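Local coordinates for lovastatin nonaketide synthase, polyketide synthase component (Aspergillus terreus, PDB 7CPX), which builds dihydromonacolin L, the precursor of lovastatin, by iterative malonyl condensation and by reducing, dehydrating and methylating the growing chain, together with its partner LovC, at residues V2290-I2295 with S2329-G2334; L2317-V2322 with A2397-T2402. The protein carries 2 engineered substitutions. All blocks are in the same frame, centred on the assembly; numbering follows the deposited sequence.

Contact 1: residues V2290-I2295 with S2329-G2334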
# COMPACT_ATOMS: atom_id res chain seq x y z
N VAL A 2290 -50.24 25.39 -30.63
CA VAL A 2290 -49.19 24.65 -31.32
C VAL A 2290 -49.83 23.50 -32.08
O VAL A 2290 -50.47 22.63 -31.49
CB VAL A 2290 -48.14 24.12 -30.33
CG1 VAL A 2290 -47.07 23.34 -31.06
CG2 VAL A 2290 -47.52 25.27 -29.55
N MET A 2291 -49.66 23.51 -33.40
CA MET A 2291 -50.18 22.46 -34.27
C MET A 2291 -49.02 21.60 -34.73
O MET A 2291 -48.10 22.10 -35.39
CB MET A 2291 -50.93 23.07 -35.45
CG MET A 2291 -52.39 23.39 -35.15
SD MET A 2291 -53.04 24.73 -36.16
CE MET A 2291 -52.37 26.15 -35.29
N PHE A 2292 -49.06 20.32 -34.39
CA PHE A 2292 -47.94 19.41 -34.62
C PHE A 2292 -47.91 19.03 -36.09
O PHE A 2292 -48.57 18.08 -36.53
CB PHE A 2292 -48.07 18.18 -33.73
CG PHE A 2292 -47.63 18.41 -32.31
CD1 PHE A 2292 -48.14 19.47 -31.58
CD2 PHE A 2292 -46.73 17.56 -31.71
CE1 PHE A 2292 -47.75 19.68 -30.28
CE2 PHE A 2292 -46.33 17.77 -30.40
CZ PHE A 2292 -46.84 18.83 -29.69
N SER A 2293 -47.12 19.77 -36.86
CA SER A 2293 -46.89 19.45 -38.25
C SER A 2293 -45.71 18.49 -38.39
O SER A 2293 -44.87 18.37 -37.49
CB SER A 2293 -46.63 20.71 -39.06
OG SER A 2293 -47.74 21.59 -39.02
N SER A 2294 -45.66 17.81 -39.52
CA SER A 2294 -44.55 16.93 -39.85
C SER A 2294 -43.61 17.63 -40.82
O SER A 2294 -44.03 18.47 -41.61
CB SER A 2294 -45.04 15.62 -40.45
OG SER A 2294 -43.96 14.85 -40.94
N ILE A 2295 -42.33 17.28 -40.75
CA ILE A 2295 -41.34 17.90 -41.62
C ILE A 2295 -41.68 17.66 -43.08
O ILE A 2295 -41.23 18.41 -43.95
CB ILE A 2295 -39.93 17.39 -41.28
CG1 ILE A 2295 -38.87 18.25 -41.97
CG2 ILE A 2295 -39.77 15.94 -41.70
CD1 ILE A 2295 -38.96 19.72 -41.63
N SER A 2329 -48.67 28.67 -33.52
CA SER A 2329 -47.38 28.27 -34.09
C SER A 2329 -47.51 26.83 -34.54
O SER A 2329 -48.46 26.12 -34.19
CB SER A 2329 -46.24 28.43 -33.08
OG SER A 2329 -46.50 27.68 -31.91
N THR A 2330 -46.53 26.39 -35.33
CA THR A 2330 -46.45 25.01 -35.79
C THR A 2330 -45.02 24.51 -35.61
O THR A 2330 -44.06 25.28 -35.68
CB THR A 2330 -46.86 24.87 -37.25
OG1 THR A 2330 -46.13 25.80 -38.06
CG2 THR A 2330 -48.35 25.13 -37.41
N ILE A 2331 -44.91 23.21 -35.40
CA ILE A 2331 -43.62 22.53 -35.27
C ILE A 2331 -43.59 21.45 -36.34
O ILE A 2331 -44.38 20.50 -36.31
CB ILE A 2331 -43.42 21.93 -33.87
CG1 ILE A 2331 -44.62 21.07 -33.46
CG2 ILE A 2331 -43.23 23.04 -32.87
CD1 ILE A 2331 -44.52 20.53 -32.06
N ASP A 2332 -42.68 21.61 -37.31
CA ASP A 2332 -42.55 20.63 -38.39
C ASP A 2332 -41.60 19.54 -37.91
O ASP A 2332 -40.39 19.56 -38.14
CB ASP A 2332 -42.05 21.31 -39.66
CG ASP A 2332 -42.80 22.59 -39.96
OD1 ASP A 2332 -42.47 23.63 -39.35
OD2 ASP A 2332 -43.73 22.56 -40.80
N ILE A 2333 -42.18 18.57 -37.21
CA ILE A 2333 -41.40 17.55 -36.52
C ILE A 2333 -40.89 16.53 -37.52
O ILE A 2333 -41.55 16.20 -38.51
CB ILE A 2333 -42.26 16.88 -35.43
CG1 ILE A 2333 -42.85 17.92 -34.48
CG2 ILE A 2333 -41.41 15.90 -34.65
CD1 ILE A 2333 -44.09 17.45 -33.77
N GLY A 2334 -39.69 16.02 -37.26
CA GLY A 2334 -39.16 14.91 -38.02
C GLY A 2334 -39.68 13.59 -37.50
O GLY A 2334 -40.84 13.50 -37.08
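Ile2331 runs alongside Phe2292 in the same direction, on two neighbouring parallel strands of the Rossmann-type sheet of the ketoreductase domain. Ile2331 holds CG1 between its backbone N and carbonyl carbon (chi1 51°), which swings CD1 over the ring of Phe2292. Ile2331 CD1 stands 3.5 Å from the centroid of the Phe2292 ring, 3° off the normal, a CH-pi contact centred on the face. Val2290 meets the same methyl crosswise, its CG1 3.9 Å from Ile2331 CD1. From the next position on that face, Ile2333 approaches the ring obliquely, CD1 lying near CD2 of Phe2292. Helix 2363-2385 covers this face, with Leu2369 and Ala2373 on Ile2331 and Leu2366 on Ile2333. On the reverse face Met2291 CB lies 3.8 Å from Thr2330 CG2, beneath helix 2305-2323, and Ser2293 OG hydrogen-bonds to the carbonyl of Asn2311. The backbones are joined by Met2291 N to Ser2329 O (3.0 Å) and Ile2333 N to Ser2293 O (2.7 Å), with weaker bonds between. The C-terminal ends of both strands open onto the cofactor: Phe2292, Ser2293, Ser2294, Ile2295, Ile2333 and Gly2334 line the NADP pocket. Just past Ser2294 the pairing ends with Ile2295 N bonding to Ile2333 O at 2.6 Å.

Contact 2: residues L2317-V2322 with A2397-T2402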
# COMPACT_ATOMS: atom_id res chain seq x y z
N LEU A 2317 -53.29 27.80 -40.81
CA LEU A 2317 -54.19 28.22 -39.75
C LEU A 2317 -53.41 28.90 -38.64
O LEU A 2317 -53.85 29.93 -38.11
CB LEU A 2317 -54.97 27.03 -39.20
CG LEU A 2317 -56.04 27.42 -38.18
CD1 LEU A 2317 -57.33 26.67 -38.43
CD2 LEU A 2317 -55.55 27.17 -36.76
N ALA A 2318 -52.25 28.37 -38.28
CA ALA A 2318 -51.42 29.03 -37.27
C ALA A 2318 -51.00 30.42 -37.74
O ALA A 2318 -51.05 31.39 -36.97
CB ALA A 2318 -50.18 28.18 -36.97
N GLN A 2319 -50.59 30.53 -39.00
CA GLN A 2319 -50.11 31.80 -39.52
C GLN A 2319 -51.22 32.84 -39.55
O GLN A 2319 -51.04 33.99 -39.13
CB GLN A 2319 -49.51 31.59 -40.91
CG GLN A 2319 -48.13 30.96 -40.89
CD GLN A 2319 -47.81 30.22 -42.17
OE1 GLN A 2319 -48.68 29.60 -42.78
NE2 GLN A 2319 -46.55 30.28 -42.58
N GLN A 2320 -52.40 32.46 -40.06
CA GLN A 2320 -53.52 33.39 -40.12
C GLN A 2320 -54.11 33.67 -38.75
O GLN A 2320 -54.75 34.71 -38.56
CB GLN A 2320 -54.60 32.84 -41.05
CG GLN A 2320 -55.31 31.60 -40.54
CD GLN A 2320 -56.75 31.87 -40.17
OE1 GLN A 2320 -57.09 31.95 -38.99
NE2 GLN A 2320 -57.61 32.00 -41.17
N ARG A 2321 -53.90 32.76 -37.79
CA ARG A 2321 -54.34 33.00 -36.42
C ARG A 2321 -53.43 34.00 -35.72
O ARG A 2321 -53.90 34.85 -34.96
CB ARG A 2321 -54.36 31.66 -35.67
CG ARG A 2321 -54.73 31.75 -34.21
CD ARG A 2321 -54.92 30.38 -33.60
NE ARG A 2321 -54.99 30.45 -32.15
CZ ARG A 2321 -56.10 30.71 -31.47
NH1 ARG A 2321 -57.26 30.88 -32.08
NH2 ARG A 2321 -56.05 30.78 -30.14
N VAL A 2322 -52.12 33.92 -35.98
CA VAL A 2322 -51.21 34.96 -35.51
C VAL A 2322 -51.53 36.28 -36.18
O VAL A 2322 -51.55 37.34 -35.54
CB VAL A 2322 -49.75 34.54 -35.74
CG1 VAL A 2322 -48.83 35.74 -35.58
CG2 VAL A 2322 -49.37 33.44 -34.77
N ALA A 2397 -41.87 33.34 -40.38
CA ALA A 2397 -40.93 32.22 -40.35
C ALA A 2397 -40.72 31.73 -38.93
O ALA A 2397 -40.58 30.52 -38.70
CB ALA A 2397 -39.60 32.64 -40.98
N ASP A 2398 -40.68 32.64 -37.96
CA ASP A 2398 -40.48 32.26 -36.57
C ASP A 2398 -41.61 31.37 -36.05
O ASP A 2398 -41.36 30.52 -35.20
CB ASP A 2398 -40.36 33.50 -35.70
CG ASP A 2398 -41.54 34.43 -35.83
OD1 ASP A 2398 -42.46 34.12 -36.63
OD2 ASP A 2398 -41.57 35.47 -35.15
N LEU A 2399 -42.83 31.56 -36.55
CA LEU A 2399 -43.94 30.74 -36.08
C LEU A 2399 -43.72 29.27 -36.41
O LEU A 2399 -43.92 28.41 -35.55
CB LEU A 2399 -45.25 31.23 -36.71
CG LEU A 2399 -45.57 32.72 -36.56
CD1 LEU A 2399 -46.96 33.00 -37.08
CD2 LEU A 2399 -45.43 33.16 -35.11
N GLU A 2400 -43.31 28.98 -37.64
CA GLU A 2400 -43.11 27.60 -38.08
C GLU A 2400 -41.69 27.19 -37.71
O GLU A 2400 -40.72 27.63 -38.34
CB GLU A 2400 -43.35 27.46 -39.58
CG GLU A 2400 -44.71 27.95 -40.04
CD GLU A 2400 -45.04 27.51 -41.45
OE1 GLU A 2400 -44.30 26.67 -42.00
OE2 GLU A 2400 -46.04 28.00 -42.01
N LEU A 2401 -41.57 26.35 -36.70
CA LEU A 2401 -40.27 25.81 -36.29
C LEU A 2401 -40.00 24.57 -37.13
O LEU A 2401 -40.51 23.48 -36.84
CB LEU A 2401 -40.25 25.49 -34.80
CG LEU A 2401 -40.20 26.70 -33.87
CD1 LEU A 2401 -41.47 27.52 -33.95
CD2 LEU A 2401 -39.95 26.25 -32.44
N THR A 2402 -39.23 24.74 -38.20
CA THR A 2402 -38.85 23.61 -39.03
C THR A 2402 -37.86 22.73 -38.27
O THR A 2402 -36.89 23.23 -37.69
CB THR A 2402 -38.23 24.10 -40.34
OG1 THR A 2402 -39.17 24.94 -41.02
CG2 THR A 2402 -37.88 22.92 -41.24
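The ends of Leu2399 and Val2322 meet head-on where a helix of the ketoreductase Rossmann fold, 2305-2323, packs beside the chain entering the edge strand 2400-2402. The contact is small and almost wholly made by side chains. Leu2399 keeps CG beside its backbone N (chi1 -53°) and carries CD1 on in an extended line, so that this one methyl is pushed forward to the helix. Val2322 turns its isopropyl end to meet it: CG1 lies anti to the backbone N (chi1 166°) and CG2 beside that N. Leu2399 CD1 rests against the whole isopropyl group, almost equally near all three of its carbons, at 3.4 Å from Val2322 CG2, 3.5 Å from Val2322 CB and 3.6 Å from Val2322 CG1. The second leucine methyl touches more loosely, Leu2399 CD2 being 4.0 Å from Val2322 CG2. One turn back along the helix, Gln2319 CA lies 4.2 Å from Leu2399 CD1, so this methyl touches two residues one turn apart, Gln2319 by its CA and Val2322 by its side chain. Ala2380 of helix 2363-2385 touches both Val2322 and Leu2399 and completes this apolar patch.

Beside the patch the extended polar chains of Gln2319 and Glu2400 cross at about a right angle, amide and carboxylate planes 47° apart. Their approach is modelled too tightly and the amide is probably turned over, so no bond can be assigned. Trp1731 packs on Gln2319, and Trp1276 of strand 1275-1280 on Glu2400, so residues far earlier in the chain border the polar end of the contact. The helix here is regular, Val2322 N bonding to Ala2318 O at 2.9 Å.

How the contacts relate
Followed from the N terminus, the four segments alternate, so the two contacts cross. Strand 2288-2294 comes first; the chain then passes through helix 2305-2323 and returns at strand 2329-2333, where contact 1 closes a beta-alpha-beta crossover. Contact 2 starts on that connecting helix and closes a longer loop, which includes helix 2363-2385, at the last strand of the sheet, 2400-2402. The contacts lie about 10 Å apart between centres and share a seam: strands 2329-2333 and 2400-2402 are parallel neighbours, probably bonded through Thr2330 O to Leu2401 N and Asp2332 N to Leu2401 O. Together they tie three adjacent strands of the sheet to the crossover helix that packs on them.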